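PDB 5AQ1: glucose-6-phosphate dehydrogenase from Trypanosoma cruzi, which catalyses the oxidation of glucose 6-phosphate to 6-phosphogluconolactone with reduction of NADP+ to NADPH, the first step of the pentose phosphate pathway. Local coordinates for residues Glu203-Ile209 / Ser454-Val460; Ile209-Lys215 / Ala441-Leu445; Gly366-Glu370 / Tyr487-Gly493. All coordinates share one frame; numbering follows the deposited sequence.

Contact 1: residues Glu203-Ile209 / Ser454-Val460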
loop_
_atom_site.group_PDB
_atom_site.type_symbol
_atom_site.label_atom_id
_atom_site.label_comp_id
_atom_site.label_asym_id
_atom_site.label_seq_id
_atom_site.Cartn_x
_atom_site.Cartn_y
_atom_site.Cartn_z
ATOM N N GLU B 203 -29.341 -21.748 -19.049
ATOM C CA GLU B 203 -28.882 -20.410 -18.684
ATOM C C GLU B 203 -27.993 -19.808 -19.775
ATOM O O GLU B 203 -27.978 -18.594 -19.965
ATOM C CB GLU B 203 -28.136 -20.454 -17.347
ATOM C CG GLU B 203 -27.684 -19.102 -16.806
ATOM C CD GLU B 203 -28.828 -18.171 -16.438
ATOM O OE1 GLU B 203 -30.007 -18.599 -16.420
ATOM O OE2 GLU B 203 -28.537 -16.995 -16.150
ATOM N N ARG B 204 -27.263 -20.665 -20.485
ATOM C CA ARG B 204 -26.466 -20.251 -21.639
ATOM C C ARG B 204 -27.303 -19.589 -22.738
ATOM O O ARG B 204 -26.824 -18.692 -23.429
ATOM C CB ARG B 204 -25.725 -21.455 -22.219
ATOM C CG ARG B 204 -24.511 -21.886 -21.415
ATOM C CD ARG B 204 -23.680 -22.901 -22.189
ATOM N NE ARG B 204 -24.497 -23.975 -22.763
ATOM C CZ ARG B 204 -24.946 -25.043 -22.100
ATOM N NH1 ARG B 204 -24.677 -25.220 -20.807
ATOM N NH2 ARG B 204 -25.677 -25.949 -22.740
ATOM N N GLN B 205 -28.548 -20.035 -22.895
ATOM C CA GLN B 205 -29.436 -19.524 -23.939
ATOM C C GLN B 205 -30.140 -18.223 -23.568
ATOM O O GLN B 205 -30.625 -17.519 -24.448
ATOM C CB GLN B 205 -30.490 -20.572 -24.292
ATOM C CG GLN B 205 -29.918 -21.859 -24.851
ATOM C CD GLN B 205 -30.980 -22.918 -25.064
ATOM O OE1 GLN B 205 -31.778 -23.202 -24.170
ATOM N NE2 GLN B 205 -30.989 -23.520 -26.250
ATOM N N VAL B 206 -30.210 -17.907 -22.278
ATOM C CA VAL B 206 -30.927 -16.718 -21.818
ATOM C C VAL B 206 -29.991 -15.512 -21.692
ATOM O O VAL B 206 -28.938 -15.589 -21.061
ATOM C CB VAL B 206 -31.631 -16.966 -20.470
ATOM C CG1 VAL B 206 -32.361 -15.710 -20.011
ATOM C CG2 VAL B 206 -32.609 -18.128 -20.588
ATOM N N PHE B 207 -30.408 -14.401 -22.294
ATOM C CA PHE B 207 -29.655 -13.156 -22.293
ATOM C C PHE B 207 -30.517 -12.048 -21.695
ATOM O O PHE B 207 -31.255 -11.368 -22.407
ATOM C CB PHE B 207 -29.229 -12.810 -23.723
ATOM C CG PHE B 207 -28.093 -13.648 -24.227
ATOM C CD1 PHE B 207 -28.283 -14.984 -24.539
ATOM C CD2 PHE B 207 -26.828 -13.107 -24.372
ATOM C CE1 PHE B 207 -27.232 -15.763 -24.993
ATOM C CE2 PHE B 207 -25.772 -13.877 -24.827
ATOM C CZ PHE B 207 -25.973 -15.209 -25.139
ATOM N N ARG B 208 -30.435 -11.884 -20.378
ATOM C CA ARG B 208 -31.221 -10.864 -19.682
ATOM C C ARG B 208 -30.610 -9.477 -19.873
ATOM O O ARG B 208 -29.462 -9.235 -19.485
ATOM C CB ARG B 208 -31.328 -11.187 -18.191
ATOM C CG ARG B 208 -32.081 -12.470 -17.909
ATOM C CD ARG B 208 -32.230 -12.739 -16.422
ATOM N NE ARG B 208 -32.534 -14.143 -16.172
ATOM C CZ ARG B 208 -31.647 -15.131 -16.262
ATOM N NH1 ARG B 208 -30.384 -14.881 -16.597
ATOM N NH2 ARG B 208 -32.023 -16.381 -16.017
ATOM N N ILE B 209 -31.390 -8.576 -20.465
ATOM C CA ILE B 209 -30.922 -7.229 -20.760
ATOM C C ILE B 209 -30.913 -6.362 -19.512
ATOM O O ILE B 209 -31.890 -6.323 -18.764
ATOM C CB ILE B 209 -31.814 -6.519 -21.807
ATOM C CG1 ILE B 209 -31.689 -7.193 -23.176
ATOM C CG2 ILE B 209 -31.456 -5.035 -21.912
ATOM C CD1 ILE B 209 -30.422 -6.860 -23.941
ATOM N N SER B 454 -21.806 -13.607 -23.136
ATOM C CA SER B 454 -22.751 -13.304 -22.057
ATOM C C SER B 454 -22.251 -12.282 -21.037
ATOM O O SER B 454 -22.945 -12.007 -20.063
ATOM C CB SER B 454 -23.127 -14.591 -21.324
ATOM O OG SER B 454 -23.750 -15.505 -22.200
ATOM N N THR B 455 -21.064 -11.718 -21.255
ATOM C CA THR B 455 -20.434 -10.814 -20.285
ATOM C C THR B 455 -21.384 -9.739 -19.759
ATOM O O THR B 455 -21.501 -9.550 -18.546
ATOM C CB THR B 455 -19.196 -10.121 -20.893
ATOM O OG1 THR B 455 -18.229 -11.108 -21.268
ATOM C CG2 THR B 455 -18.562 -9.152 -19.904
ATOM N N ASN B 456 -22.066 -9.057 -20.674
ATOM C CA ASN B 456 -22.899 -7.899 -20.333
ATOM C C ASN B 456 -24.388 -8.222 -20.267
ATOM O O ASN B 456 -25.222 -7.441 -20.727
ATOM C CB ASN B 456 -22.634 -6.769 -21.330
ATOM C CG ASN B 456 -21.220 -6.234 -21.233
ATOM O OD1 ASN B 456 -20.718 -5.992 -20.137
ATOM N ND2 ASN B 456 -20.570 -6.038 -22.376
ATOM N N PHE B 457 -24.708 -9.376 -19.688
ATOM C CA PHE B 457 -26.084 -9.813 -19.514
ATOM C C PHE B 457 -26.243 -10.374 -18.113
ATOM O O PHE B 457 -25.335 -11.018 -17.596
ATOM C CB PHE B 457 -26.447 -10.863 -20.562
ATOM C CG PHE B 457 -26.456 -10.332 -21.962
ATOM C CD1 PHE B 457 -25.305 -10.348 -22.735
ATOM C CD2 PHE B 457 -27.614 -9.794 -22.503
ATOM C CE1 PHE B 457 -25.310 -9.848 -24.023
ATOM C CE2 PHE B 457 -27.627 -9.294 -23.793
ATOM C CZ PHE B 457 -26.474 -9.321 -24.554
ATOM N N VAL B 458 -27.410 -10.148 -17.516
ATOM C CA VAL B 458 -27.617 -10.438 -16.102
ATOM C C VAL B 458 -27.846 -11.929 -15.890
ATOM O O VAL B 458 -28.827 -12.490 -16.373
ATOM C CB VAL B 458 -28.803 -9.640 -15.522
ATOM C CG1 VAL B 458 -28.870 -9.806 -14.010
ATOM C CG2 VAL B 458 -28.683 -8.164 -15.886
ATOM N N ARG B 459 -26.932 -12.566 -15.160
ATOM C CA ARG B 459 -27.027 -13.999 -14.887
ATOM C C ARG B 459 -28.078 -14.249 -13.804
ATOM O O ARG B 459 -28.420 -13.345 -13.045
ATOM C CB ARG B 459 -25.666 -14.561 -14.476
ATOM C CG ARG B 459 -25.495 -16.040 -14.782
ATOM C CD ARG B 459 -24.042 -16.472 -14.678
ATOM N NE ARG B 459 -23.552 -16.450 -13.303
ATOM C CZ ARG B 459 -22.278 -16.611 -12.949
ATOM N NH1 ARG B 459 -21.333 -16.796 -13.868
ATOM N NH2 ARG B 459 -21.942 -16.578 -11.667
ATOM N N VAL B 460 -28.600 -15.471 -13.755
ATOM C CA VAL B 460 -29.696 -15.802 -12.842
ATOM C C VAL B 460 -29.342 -15.525 -11.377
ATOM O O VAL B 460 -30.155 -14.981 -10.633
ATOM C CB VAL B 460 -30.193 -17.262 -13.036
ATOM C CG1 VAL B 460 -29.119 -18.287 -12.686
ATOM C CG2 VAL B 460 -31.458 -17.516 -12.223
HETATM O O HOH W 1 -26.149 -15.891 -21.715
HETATM O O HOH W 2 -28.247 -13.412 -19.200
#
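Phe207 drives the edge of its ring into the face of Phe457, an edge-to-face pair with planes at 81° and centroids 4.9 Å apart. Phe207 CD2 stands above the centre of the Phe457 ring, and Phe207 CB lies off-centre over the same face. Ile209 CD1 runs alongside and meets Phe457 CE2 at 3.7 Å. This apolar end is the tightly packed part, and next to it Val458 N bonds to Arg208 O (3.0 Å).

Arg208 holds Glu203 of its own segment in an end-on salt bridge, NH2 to OE1 and NH1 to OE2, while NH1 also reaches Val458 O at 2.9 Å. Val460 N gives OE2 a second donor at 2.8 Å, from the carboxylate face opposite to NH1. Val206 CG1 lies over the centre of one guanidinium face and Val460 CA toward the rim of the other.

The side toward Ser454 is looser: a water joins Ser454 OG to Val206 O. A second sits between the backbones, accepting from Arg208 N and near Val206 O and Val458 O. Strand 206-208, at the rim of the parallel sheet, pairs with strand 175-179; Phe457 also packs on helix 441-451, and Arg459 is salt-bridged to Asp461 and to Glu292 and Asp296 of helix 291-302.

Contact 2: residues Ile209-Lys215 / Ala441-Leu445. With BG6 (6-O-phosphono-beta-D-glucopyranose), chain F.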
loop_
_atom_site.group_PDB
_atom_site.type_symbol
_atom_site.label_atom_id
_atom_site.label_comp_id
_atom_site.label_asym_id
_atom_site.label_seq_id
_atom_site.Cartn_x
_atom_site.Cartn_y
_atom_site.Cartn_z
ATOM N N ILE B 209 -31.390 -8.576 -20.465
ATOM C CA ILE B 209 -30.922 -7.229 -20.760
ATOM C C ILE B 209 -30.913 -6.362 -19.512
ATOM O O ILE B 209 -31.890 -6.323 -18.764
ATOM C CB ILE B 209 -31.814 -6.519 -21.807
ATOM C CG1 ILE B 209 -31.689 -7.193 -23.176
ATOM C CG2 ILE B 209 -31.456 -5.035 -21.912
ATOM C CD1 ILE B 209 -30.422 -6.860 -23.941
ATOM N N ASP B 210 -29.787 -5.692 -19.295
ATOM C CA ASP B 210 -29.748 -4.453 -18.532
ATOM C C ASP B 210 -29.021 -3.468 -19.433
ATOM O O ASP B 210 -27.795 -3.523 -19.559
ATOM C CB ASP B 210 -29.020 -4.625 -17.201
ATOM C CG ASP B 210 -29.106 -3.387 -16.329
ATOM O OD1 ASP B 210 -29.005 -2.256 -16.861
ATOM O OD2 ASP B 210 -29.272 -3.545 -15.104
ATOM N N HIS B 211 -29.774 -2.573 -20.063
ATOM C CA HIS B 211 -29.246 -1.844 -21.214
ATOM C C HIS B 211 -28.146 -0.842 -20.864
ATOM O O HIS B 211 -27.424 -0.390 -21.747
ATOM C CB HIS B 211 -30.374 -1.204 -22.041
ATOM C CG HIS B 211 -30.781 0.161 -21.587
ATOM N ND1 HIS B 211 -31.719 0.372 -20.600
ATOM C CD2 HIS B 211 -30.403 1.389 -22.014
ATOM C CE1 HIS B 211 -31.888 1.671 -20.425
ATOM N NE2 HIS B 211 -31.099 2.310 -21.272
ATOM N N TYR B 212 -27.995 -0.524 -19.583
ATOM C CA TYR B 212 -26.881 0.319 -19.146
ATOM C C TYR B 212 -25.516 -0.325 -19.401
ATOM O O TYR B 212 -24.527 0.383 -19.601
ATOM C CB TYR B 212 -27.050 0.722 -17.677
ATOM C CG TYR B 212 -27.854 1.994 -17.510
ATOM C CD1 TYR B 212 -28.987 2.240 -18.290
ATOM C CD2 TYR B 212 -27.480 2.957 -16.583
ATOM C CE1 TYR B 212 -29.717 3.405 -18.148
ATOM C CE2 TYR B 212 -28.212 4.122 -16.432
ATOM C CZ TYR B 212 -29.324 4.343 -17.220
ATOM O OH TYR B 212 -30.047 5.503 -17.072
ATOM N N LEU B 213 -25.474 -1.658 -19.439
ATOM C CA LEU B 213 -24.246 -2.391 -19.769
ATOM C C LEU B 213 -23.812 -2.273 -21.236
ATOM O O LEU B 213 -22.753 -2.783 -21.607
ATOM C CB LEU B 213 -24.398 -3.870 -19.409
ATOM C CG LEU B 213 -24.633 -4.215 -17.939
ATOM C CD1 LEU B 213 -24.885 -5.709 -17.796
ATOM C CD2 LEU B 213 -23.450 -3.780 -17.080
ATOM N N GLY B 214 -24.622 -1.621 -22.068
ATOM C CA GLY B 214 -24.246 -1.330 -23.452
ATOM C C GLY B 214 -23.744 0.088 -23.676
ATOM O O GLY B 214 -23.371 0.446 -24.797
ATOM N N LYS B 215 -23.740 0.900 -22.618
ATOM C CA LYS B 215 -23.308 2.296 -22.712
ATOM C C LYS B 215 -21.788 2.386 -22.665
ATOM O O LYS B 215 -21.151 1.725 -21.844
ATOM C CB LYS B 215 -23.927 3.134 -21.593
ATOM C CG LYS B 215 -25.433 3.292 -21.703
ATOM C CD LYS B 215 -25.959 4.357 -20.755
ATOM C CE LYS B 215 -27.480 4.421 -20.767
ATOM N NZ LYS B 215 -28.016 4.952 -22.049
ATOM N N ALA B 441 -26.994 1.897 -26.639
ATOM C CA ALA B 441 -26.703 0.699 -25.849
ATOM C C ALA B 441 -27.108 -0.612 -26.536
ATOM O O ALA B 441 -26.368 -1.590 -26.510
ATOM C CB ALA B 441 -27.382 0.800 -24.495
ATOM N N TYR B 442 -28.283 -0.622 -27.151
ATOM C CA TYR B 442 -28.830 -1.844 -27.730
ATOM C C TYR B 442 -28.083 -2.357 -28.973
ATOM O O TYR B 442 -28.261 -3.512 -29.359
ATOM C CB TYR B 442 -30.318 -1.661 -28.030
ATOM C CG TYR B 442 -31.193 -1.733 -26.797
ATOM C CD1 TYR B 442 -31.510 -2.959 -26.221
ATOM C CD2 TYR B 442 -31.713 -0.582 -26.210
ATOM C CE1 TYR B 442 -32.313 -3.041 -25.097
ATOM C CE2 TYR B 442 -32.520 -0.652 -25.081
ATOM C CZ TYR B 442 -32.819 -1.885 -24.528
ATOM O OH TYR B 442 -33.620 -1.977 -23.407
ATOM N N GLU B 443 -27.257 -1.521 -29.598
ATOM C CA GLU B 443 -26.422 -1.984 -30.711
ATOM C C GLU B 443 -25.346 -2.930 -30.196
ATOM O O GLU B 443 -25.168 -4.027 -30.722
ATOM C CB GLU B 443 -25.758 -0.813 -31.446
ATOM C CG GLU B 443 -26.717 0.118 -32.170
ATOM C CD GLU B 443 -26.020 1.334 -32.750
ATOM O OE1 GLU B 443 -25.015 1.154 -33.476
ATOM O OE2 GLU B 443 -26.474 2.469 -32.475
ATOM N N SER B 444 -24.627 -2.490 -29.167
ATOM C CA SER B 444 -23.574 -3.295 -28.550
ATOM C C SER B 444 -24.115 -4.638 -28.055
ATOM O O SER B 444 -23.534 -5.692 -28.320
ATOM C CB SER B 444 -22.949 -2.537 -27.372
ATOM O OG SER B 444 -22.706 -1.173 -27.698
ATOM N N LEU B 445 -25.248 -4.589 -27.357
ATOM C CA LEU B 445 -25.793 -5.760 -26.670
ATOM C C LEU B 445 -26.314 -6.821 -27.632
ATOM O O LEU B 445 -25.971 -7.996 -27.504
ATOM C CB LEU B 445 -26.883 -5.341 -25.676
ATOM C CG LEU B 445 -26.382 -4.436 -24.541
ATOM C CD1 LEU B 445 -27.543 -3.864 -23.752
ATOM C CD2 LEU B 445 -25.437 -5.183 -23.615
HETATM C C1 BG6 F . -35.396 2.328 -18.271
HETATM C C2 BG6 F . -36.292 2.735 -17.102
HETATM O O1 BG6 F . -34.837 1.029 -18.040
HETATM O O5 BG6 F . -34.334 3.276 -18.415
HETATM C C3 BG6 F . -36.822 4.140 -17.335
HETATM O O2 BG6 F . -37.379 1.814 -16.961
HETATM C C4 BG6 F . -35.640 5.078 -17.518
HETATM O O3 BG6 F . -37.631 4.586 -16.241
HETATM C C5 BG6 F . -34.792 4.604 -18.690
HETATM O O4 BG6 F . -36.116 6.407 -17.737
HETATM C C6 BG6 F . -33.608 5.535 -18.933
HETATM O O6 BG6 F . -32.720 4.978 -19.903
HETATM P P BG6 F . -31.593 5.900 -20.585
HETATM O O1P BG6 F . -30.821 6.487 -19.426
HETATM O O2P BG6 F . -30.774 4.947 -21.410
HETATM O O3P BG6 F . -32.393 6.902 -21.383
HETATM O O HOH W 3 -34.300 -0.627 -20.399
HETATM O O HOH W 4 -27.709 4.456 -24.796
#
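His211 passes between Tyr442 and the sugar phosphate. CB sits against the hydroxyl end of the Tyr442 ring, 3.6 Å from CZ. With chi1 at 88°, CG stands between the backbone N and the carbonyl carbon, 4.0 Å from Tyr442 CE2, a setting that carries the imidazole toward the phosphate, nearly parallel to the Tyr442 ring (8°) but slid so far that the two barely overlap. CD2 has the methyl of Ala441 at the ring edge, ND1 gives a weak bond to a water that also meets O1 of the glucose 6-phosphate, and CE1 faces its O5 and O6. At the tip, NE2 donates to phosphate O2P at 2.7 Å, almost straight at 175°.

Lys215 NZ bonds to the same oxygen and to Gln401, and Tyr212 OH approaches O1P in a weak bond, giving the phosphate three side chains of 211-215.

Away from the phosphate the backbones come close, the Gly214 and Ala441 CA atoms 4.0 Å apart, glycine having no side chain to intervene. Leu445 CD1 lies 3.7 Å from His211 CA. The 3-10 turn 211-214 lies on the first turn of helix 441-451, with helix 264-282 against Asp210 and Leu213, and helix 43-58 against Tyr442.

Contact 3: residues Gly366-Glu370 / Tyr487-Gly493. With BG6 (6-O-phosphono-beta-D-glucopyranose), chain F.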
loop_
_atom_site.group_PDB
_atom_site.type_symbol
_atom_site.label_atom_id
_atom_site.label_comp_id
_atom_site.label_asym_id
_atom_site.label_seq_id
_atom_site.Cartn_x
_atom_site.Cartn_y
_atom_site.Cartn_z
ATOM N N GLY B 366 -33.292 9.843 -9.452
ATOM C CA GLY B 366 -34.531 10.603 -9.411
ATOM C C GLY B 366 -35.019 11.036 -10.776
ATOM O O GLY B 366 -34.223 11.270 -11.686
ATOM N N LYS B 367 -36.339 11.125 -10.907
ATOM C CA LYS B 367 -36.982 11.710 -12.077
ATOM C C LYS B 367 -37.522 13.085 -11.685
ATOM O O LYS B 367 -37.600 13.410 -10.496
ATOM C CB LYS B 367 -38.104 10.798 -12.581
ATOM C CG LYS B 367 -37.604 9.510 -13.228
ATOM C CD LYS B 367 -38.750 8.612 -13.678
ATOM C CE LYS B 367 -38.252 7.318 -14.313
ATOM N NZ LYS B 367 -37.963 7.448 -15.771
ATOM N N ALA B 368 -37.875 13.889 -12.685
ATOM C CA ALA B 368 -38.343 15.261 -12.469
ATOM C C ALA B 368 -37.325 16.113 -11.701
ATOM O O ALA B 368 -37.683 16.831 -10.763
ATOM C CB ALA B 368 -39.693 15.260 -11.760
ATOM N N LEU B 369 -36.061 16.040 -12.118
ATOM C CA LEU B 369 -34.985 16.814 -11.499
ATOM C C LEU B 369 -34.483 17.923 -12.439
ATOM O O LEU B 369 -35.015 18.094 -13.533
ATOM C CB LEU B 369 -33.844 15.877 -11.090
ATOM C CG LEU B 369 -34.161 14.873 -9.979
ATOM C CD1 LEU B 369 -32.986 13.931 -9.785
ATOM C CD2 LEU B 369 -34.496 15.576 -8.671
ATOM N N GLU B 370 -33.472 18.678 -12.005
ATOM C CA GLU B 370 -32.958 19.817 -12.793
ATOM C C GLU B 370 -32.214 19.459 -14.084
ATOM O O GLU B 370 -32.087 20.303 -14.969
ATOM C CB GLU B 370 -32.088 20.789 -11.966
ATOM C CG GLU B 370 -31.496 20.302 -10.649
ATOM C CD GLU B 370 -30.584 19.099 -10.777
ATOM O OE1 GLU B 370 -29.394 19.272 -11.110
ATOM O OE2 GLU B 370 -31.055 17.980 -10.502
ATOM N N TYR B 487 -40.880 17.123 -3.398
ATOM C CA TYR B 487 -39.960 18.053 -4.045
ATOM C C TYR B 487 -40.569 18.518 -5.365
ATOM O O TYR B 487 -41.207 17.739 -6.069
ATOM C CB TYR B 487 -38.589 17.409 -4.272
ATOM C CG TYR B 487 -38.564 16.266 -5.267
ATOM C CD1 TYR B 487 -38.963 14.985 -4.894
ATOM C CD2 TYR B 487 -38.113 16.460 -6.571
ATOM C CE1 TYR B 487 -38.929 13.935 -5.796
ATOM C CE2 TYR B 487 -38.071 15.414 -7.479
ATOM C CZ TYR B 487 -38.481 14.152 -7.086
ATOM O OH TYR B 487 -38.455 13.109 -7.985
ATOM N N ALA B 488 -40.391 19.795 -5.687
ATOM C CA ALA B 488 -40.966 20.346 -6.909
ATOM C C ALA B 488 -40.231 19.785 -8.113
ATOM O O ALA B 488 -39.003 19.685 -8.104
ATOM C CB ALA B 488 -40.885 21.862 -6.901
ATOM N N ALA B 489 -40.982 19.405 -9.142
ATOM C CA ALA B 489 -40.381 18.966 -10.396
ATOM C C ALA B 489 -39.467 20.067 -10.923
ATOM O O ALA B 489 -39.800 21.251 -10.840
ATOM C CB ALA B 489 -41.454 18.631 -11.419
ATOM N N GLY B 490 -38.300 19.676 -11.426
ATOM C CA GLY B 490 -37.311 20.634 -11.907
ATOM C C GLY B 490 -36.331 21.091 -10.843
ATOM O O GLY B 490 -35.276 21.630 -11.173
ATOM N N SER B 491 -36.670 20.885 -9.569
ATOM C CA SER B 491 -35.751 21.174 -8.466
ATOM C C SER B 491 -34.665 20.098 -8.378
ATOM O O SER B 491 -34.680 19.129 -9.135
ATOM C CB SER B 491 -36.518 21.254 -7.142
ATOM O OG SER B 491 -36.950 19.972 -6.718
ATOM N N CYS B 492 -33.737 20.268 -7.441
ATOM C CA CYS B 492 -32.658 19.302 -7.230
ATOM C C CYS B 492 -33.073 18.123 -6.339
ATOM O O CYS B 492 -32.258 17.241 -6.062
ATOM C CB CYS B 492 -31.437 20.001 -6.619
ATOM S SG CYS B 492 -30.761 21.343 -7.627
ATOM N N GLY B 493 -34.332 18.101 -5.899
ATOM C CA GLY B 493 -34.827 17.060 -5.000
ATOM C C GLY B 493 -35.065 17.612 -3.608
ATOM O O GLY B 493 -34.886 18.808 -3.379
HETATM C C1 BG6 F . -35.396 2.328 -18.271
HETATM C C2 BG6 F . -36.292 2.735 -17.102
HETATM O O1 BG6 F . -34.837 1.029 -18.040
HETATM O O5 BG6 F . -34.334 3.276 -18.415
HETATM C C3 BG6 F . -36.822 4.140 -17.335
HETATM O O2 BG6 F . -37.379 1.814 -16.961
HETATM C C4 BG6 F . -35.640 5.078 -17.518
HETATM O O3 BG6 F . -37.631 4.586 -16.241
HETATM C C5 BG6 F . -34.792 4.604 -18.690
HETATM O O4 BG6 F . -36.116 6.407 -17.737
HETATM C C6 BG6 F . -33.608 5.535 -18.933
HETATM O O6 BG6 F . -32.720 4.978 -19.903
HETATM P P BG6 F . -31.593 5.900 -20.585
HETATM O O1P BG6 F . -30.821 6.487 -19.426
HETATM O O2P BG6 F . -30.774 4.947 -21.410
HETATM O O3P BG6 F . -32.393 6.902 -21.383
HETATM O O HOH W 5 -30.487 16.569 -8.087
#
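Tyr487 reaches across to the backbone of 366-370 with the edge of its ring, the carbonyl oxygens of Lys367 and Ala368 both lying near the ring plane. Its OH donates to Lys367 O at 2.7 Å, tilted 22° from the carbonyl plane, and the same hydroxyl is also bonded to Thr343. The chi1 of 67° sets CG between the backbone N and the carbonyl carbon, a setting that carries the ring toward the other segment. Along the same ring, CE2 meets Leu369 CD2 at 3.8 Å; that methyl also packs on the backbone of Cys492.

Ala368 joins the two backbones directly. Its O receives Gly490 N at 3.0 Å, the N-H coming in from well above the carbonyl plane, and its methyl touches that of Ala489. Gly490 belongs to a type II turn, Ala488 to Ser491, and its positive phi is one that glycine takes easily. The turn is closed by the bond from Ser491 N to Ala488 O, and Ser491 O in turn faces Leu369 CA at 3.3 Å. Farther out, the CG of Glu370 lies against Cys492 SG, while a water bridges Glu370 OE2 and Cys492 O on this more exposed flank.

Lys367 turns the other way. Its chain is extended until a bend at chi4 (-86°), and NZ then bonds to both O3 and O4 of the glucose 6-phosphate, 2.9 Å each, with a salt bridge to Glu249 as well. The type II turn that follows strand 484-488, at the edge of the large mixed sheet of the C-terminal domain, thus packs on the link between strands 361-366 and 373-380, the link that carries Lys367 into the glucose 6-phosphate pocket.

Overall arrangement
From the N terminus, the chain first builds the nucleotide-binding domain, whose last sheet strand, 206-208, lies in 203-209 and runs on into 209-215. Both meet the C-terminal domain much later in the sequence: 441-445 closes contact 2 and 454-460 closes contact 1, so contact 2 lies within the wider loop of contact 1. They share Ile209 and touch, as Phe457 packs on Leu445. Contact 3 opens at 366-370, inside both loops, and closes at 487-493, beyond both, so it crosses each. Contacts 1 and 2 bind the two domains together; contact 3 joins two parts of the C-terminal domain. Contacts 2 and 3 both reach the glucose 6-phosphate, contact 2 mainly at its phosphate, contact 3 at O3 and O4.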